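Local coordinates for acylneuraminate lyase (Mycoplasma synoviae, PDB 4N4P), which belongs to the dihydrodipicolinate synthetase family and adopts a TIM-barrel fold in a four-chain assembly, at residues N87-E90 with T91-L94; Y124-E127 with I128-A132. One frame throughout, in Å; residues are numbered along the deposited sequence.

Contact 1 of 2, residues N87-E90 with T91-L94; sequences NIEE and TKEL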
loop_
_atom_site.group_PDB
_atom_site.type_symbol
_atom_site.label_atom_id
_atom_site.label_comp_id
_atom_site.label_asym_id
_atom_site.label_seq_id
_atom_site.Cartn_x
_atom_site.Cartn_y
_atom_site.Cartn_z
ATOM N N ASN A 87 -5.450 -8.844 26.646
ATOM C CA ASN A 87 -5.381 -9.278 28.035
ATOM C C ASN A 87 -5.146 -10.774 28.066
ATOM O O ASN A 87 -6.077 -11.555 27.914
ATOM C CB ASN A 87 -6.648 -8.916 28.815
ATOM C CG ASN A 87 -6.482 -9.111 30.311
ATOM O OD1 ASN A 87 -5.905 -10.106 30.757
ATOM N ND2 ASN A 87 -6.993 -8.160 31.102
ATOM N N ILE A 88 -3.894 -11.166 28.264
ATOM C CA ILE A 88 -3.541 -12.574 28.198
ATOM C C ILE A 88 -4.157 -13.402 29.335
ATOM O O ILE A 88 -4.612 -14.539 29.110
ATOM C CB ILE A 88 -2.006 -12.763 28.163
ATOM C CG1 ILE A 88 -1.335 -11.850 27.106
ATOM C CG2 ILE A 88 -1.626 -14.231 28.025
ATOM C CD1 ILE A 88 -2.071 -11.630 25.769
ATOM N N GLU A 89 -4.196 -12.858 30.552
ATOM C CA GLU A 89 -4.724 -13.663 31.665
ATOM C C GLU A 89 -6.222 -13.905 31.512
ATOM O O GLU A 89 -6.731 -14.987 31.817
ATOM C CB GLU A 89 -4.376 -13.040 33.038
ATOM C CG GLU A 89 -2.869 -12.711 33.235
ATOM C CD GLU A 89 -1.893 -13.911 33.108
ATOM O OE1 GLU A 89 -2.261 -15.084 33.414
ATOM O OE2 GLU A 89 -0.726 -13.651 32.701
ATOM N N GLU A 90 -6.944 -12.900 31.036
ATOM C CA GLU A 90 -8.359 -13.075 30.720
ATOM C C GLU A 90 -8.577 -14.111 29.606
ATOM O O GLU A 90 -9.460 -14.950 29.716
ATOM C CB GLU A 90 -9.008 -11.742 30.355
ATOM C CG GLU A 90 -9.200 -10.845 31.576
ATOM C CD GLU A 90 -9.925 -9.567 31.249
ATOM O OE1 GLU A 90 -10.208 -9.323 30.044
ATOM O OE2 GLU A 90 -10.231 -8.825 32.221
ATOM N N THR A 91 -7.771 -14.041 28.547
ATOM C CA THR A 91 -7.840 -14.998 27.440
ATOM C C THR A 91 -7.683 -16.458 27.914
ATOM O O THR A 91 -8.466 -17.338 27.537
ATOM C CB THR A 91 -6.797 -14.635 26.378
ATOM O OG1 THR A 91 -7.082 -13.315 25.882
ATOM C CG2 THR A 91 -6.818 -15.640 25.201
ATOM N N LYS A 92 -6.715 -16.691 28.801
ATOM C CA LYS A 92 -6.519 -18.014 29.407
ATOM C C LYS A 92 -7.738 -18.499 30.207
ATOM O O LYS A 92 -8.128 -19.664 30.104
ATOM C CB LYS A 92 -5.266 -18.015 30.287
ATOM C CG LYS A 92 -3.974 -17.745 29.534
ATOM C CD LYS A 92 -2.855 -17.363 30.500
ATOM C CE LYS A 92 -2.472 -18.529 31.401
ATOM N NZ LYS A 92 -1.759 -18.042 32.626
ATOM N N GLU A 93 -8.362 -17.608 30.978
ATOM C CA GLU A 93 -9.600 -17.941 31.692
ATOM C C GLU A 93 -10.736 -18.274 30.721
ATOM O O GLU A 93 -11.537 -19.203 30.968
ATOM C CB GLU A 93 -10.029 -16.801 32.626
ATOM C CG GLU A 93 -9.095 -16.583 33.815
ATOM C CD GLU A 93 -9.013 -17.815 34.723
ATOM O OE1 GLU A 93 -10.084 -18.323 35.119
ATOM O OE2 GLU A 93 -7.887 -18.282 35.025
ATOM N N LEU A 94 -10.822 -17.513 29.623
ATOM C CA LEU A 94 -11.823 -17.807 28.604
ATOM C C LEU A 94 -11.573 -19.168 27.927
ATOM O O LEU A 94 -12.514 -19.898 27.667
ATOM C CB LEU A 94 -11.877 -16.678 27.560
ATOM C CG LEU A 94 -12.363 -15.327 28.076
ATOM C CD1 LEU A 94 -12.483 -14.337 26.893
ATOM C CD2 LEU A 94 -13.714 -15.436 28.779
HETATM O O HOH W 1 -5.745 -16.554 33.721
#
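Glu89 and Lys92 leave the helix in parallel at the start of helix 88-100. Glu89 bends at chi2 (-59°), which brings its carboxylate round toward the lysine, and NZ of Lys92 lies 3.1 Å from OE1 of Glu89, on the syn side and somewhat out of the carboxylate plane. The pair is a salt bridge at i, i+3. On its way there the lysine's aliphatic stem crosses Ile88, its CD 4.2 Å from CG2 of Ile88. A long flexible chain suits this place, since it can pack with its methylenes and pair with its ammonium group.

Thr91 takes a different course. Its OG1 stands beside its own backbone N and donates over 2.9 Å to O of Asn87, from above the carbonyl plane; that same oxygen also accepts from N of Thr91 at 3.1 Å. CG2 turns toward helix 118-131. Asn87 is the N-cap, and a short amide fits well: its OD1 receives N of Glu90 at 3.0 Å in a nearly straight bond (171°), supplying an acceptor for a first-turn NH. A water donates to both O of Glu89 (2.7 Å) and OE2 of Glu93.

Helix 88-100 joins strands 78-82 and 105-108 in a beta-alpha-beta unit. Ile88, Thr91 and Lys92 meet helix 118-131, whereas Glu90, Glu93 and Leu94 pack on helix 59-73.

Contact 2 of 2, residues Y124-E127 with I128-A132; sequences YYEE and ISKAA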
loop_
_atom_site.group_PDB
_atom_site.type_symbol
_atom_site.label_atom_id
_atom_site.label_comp_id
_atom_site.label_asym_id
_atom_site.label_seq_id
_atom_site.Cartn_x
_atom_site.Cartn_y
_atom_site.Cartn_z
ATOM N N TYR A 124 2.427 -15.449 22.491
ATOM C CA TYR A 124 1.024 -15.239 22.831
ATOM C C TYR A 124 0.229 -16.517 22.603
ATOM O O TYR A 124 -0.472 -16.964 23.483
ATOM C CB TYR A 124 0.520 -14.095 21.971
ATOM C CG TYR A 124 -0.960 -13.894 21.767
ATOM C CD1 TYR A 124 -1.603 -14.376 20.610
ATOM C CD2 TYR A 124 -1.706 -13.136 22.674
ATOM C CE1 TYR A 124 -2.974 -14.140 20.390
ATOM C CE2 TYR A 124 -3.061 -12.883 22.466
ATOM C CZ TYR A 124 -3.690 -13.367 21.326
ATOM O OH TYR A 124 -5.032 -13.076 21.145
ATOM N N TYR A 125 0.390 -17.153 21.441
ATOM C CA TYR A 125 -0.358 -18.393 21.214
ATOM C C TYR A 125 0.111 -19.536 22.131
ATOM O O TYR A 125 -0.710 -20.316 22.651
ATOM C CB TYR A 125 -0.284 -18.776 19.753
ATOM C CG TYR A 125 -1.223 -17.957 18.900
ATOM C CD1 TYR A 125 -2.619 -18.092 19.027
ATOM C CD2 TYR A 125 -0.724 -17.084 17.944
ATOM C CE1 TYR A 125 -3.492 -17.341 18.216
ATOM C CE2 TYR A 125 -1.573 -16.338 17.138
ATOM C CZ TYR A 125 -2.948 -16.472 17.276
ATOM O OH TYR A 125 -3.762 -15.732 16.450
ATOM N N GLU A 126 1.419 -19.592 22.374
ATOM C CA GLU A 126 1.981 -20.539 23.350
ATOM C C GLU A 126 1.323 -20.400 24.727
ATOM O O GLU A 126 0.893 -21.376 25.324
ATOM C CB GLU A 126 3.483 -20.325 23.500
ATOM C CG GLU A 126 4.322 -20.876 22.398
ATOM C CD GLU A 126 5.778 -20.860 22.778
ATOM O OE1 GLU A 126 6.441 -19.825 22.576
ATOM O OE2 GLU A 126 6.259 -21.901 23.269
ATOM N N GLU A 127 1.260 -19.181 25.247
ATOM C CA GLU A 127 0.637 -18.964 26.548
ATOM C C GLU A 127 -0.838 -19.418 26.565
ATOM O O GLU A 127 -1.277 -20.042 27.517
ATOM C CB GLU A 127 0.743 -17.501 26.950
ATOM C CG GLU A 127 2.135 -17.050 27.309
ATOM C CD GLU A 127 2.108 -15.853 28.241
ATOM O OE1 GLU A 127 2.754 -14.838 27.911
ATOM O OE2 GLU A 127 1.426 -15.922 29.288
ATOM N N ILE A 128 -1.604 -19.104 25.516
ATOM C CA ILE A 128 -3.014 -19.519 25.495
ATOM C C ILE A 128 -3.119 -21.057 25.497
ATOM O O ILE A 128 -3.967 -21.625 26.166
ATOM C CB ILE A 128 -3.810 -18.932 24.295
ATOM C CG1 ILE A 128 -3.692 -17.404 24.266
ATOM C CG2 ILE A 128 -5.312 -19.368 24.373
ATOM C CD1 ILE A 128 -4.135 -16.762 22.918
ATOM N N SER A 129 -2.226 -21.717 24.773
ATOM C CA SER A 129 -2.250 -23.185 24.647
ATOM C C SER A 129 -2.075 -23.915 25.977
ATOM O O SER A 129 -2.626 -24.984 26.171
ATOM C CB SER A 129 -1.153 -23.641 23.689
ATOM O OG SER A 129 0.127 -23.553 24.301
ATOM N N LYS A 130 -1.297 -23.342 26.886
ATOM C CA LYS A 130 -1.070 -23.977 28.190
ATOM C C LYS A 130 -2.307 -23.973 29.077
ATOM O O LYS A 130 -2.396 -24.758 30.022
ATOM C CB LYS A 130 0.080 -23.293 28.910
ATOM C CG LYS A 130 1.433 -23.954 28.728
ATOM C CD LYS A 130 2.144 -23.503 27.494
ATOM C CE LYS A 130 3.659 -23.549 27.698
ATOM N NZ LYS A 130 4.346 -23.156 26.427
ATOM N N ALA A 131 -3.267 -23.092 28.782
ATOM C CA ALA A 131 -4.420 -22.875 29.663
ATOM C C ALA A 131 -5.415 -24.032 29.717
ATOM O O ALA A 131 -6.022 -24.285 30.763
ATOM C CB ALA A 131 -5.152 -21.574 29.275
ATOM N N ALA A 132 -5.618 -24.709 28.591
ATOM C CA ALA A 132 -6.646 -25.743 28.494
ATOM C C ALA A 132 -6.398 -26.573 27.262
ATOM O O ALA A 132 -5.852 -26.085 26.269
ATOM C CB ALA A 132 -8.048 -25.128 28.414
#
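The backbone O of Glu126 is met by two groups: OG of Ser129 donates to it in an i, i+3 bond whose 2.5 Å is doubtfully short, and N of Lys130 adds a weak bond at 3.3 Å. A small hydroxyl residue suits this spot, because with chi1 at 74° its OG lies between its own N and carbonyl carbon and can fold back on the preceding turn. Lys130 N also makes a weak bond to O of Glu127, so its hydrogen is shared. Farther out, Glu126 is extended, and Lys130, bent at chi2 (86°), comes alongside it in a long salt bridge, OE2 of Glu126 to NZ of Lys130 3.9 Å.

The buried side of the helix is largely apolar, with the two tyrosine hydroxyls hydrogen-bonded to backbone carbonyls, Tyr124 OH to Ile109 and Tyr125 OH to Ala108. The ethyl arm of Ile128 puts its terminal methyl, CD1, over one face of the Tyr124 ring, offset toward the rim, in a CH-pi contact 3.9 Å from the centroid and 15° off the normal. CD1 of Tyr124 in turn stands 3.8 Å above the Tyr125 ring plane, over its centre.

Helix 118-131 connects strands 105-108 and 136-139, with Ile128 wedged against both strands and Glu127 against Ile88 of helix 88-100.

Overall arrangement
Contacts 1 and 2 belong to successive beta-alpha-beta units that share strand 105-108, and their centres are about 9 Å apart on two adjacent helices of the barrel's outer layer. The helices meet mainly through apolar groups: CD1 of Ile88 reaches CD2 of Tyr124 at 3.5 Å, and CG2 of Thr91 lies 3.7 Å from CD1 of Ile128. One turn along, toward the C-terminal end of helix 118-131, CB of Ala131 packs 3.6 Å from O of Lys92, where a small side chain lets the backbones come close. Lys273 of the second subunit touches both contacts: it packs on Ile88 and Glu89 and forms a salt bridge with OE1 of Glu127.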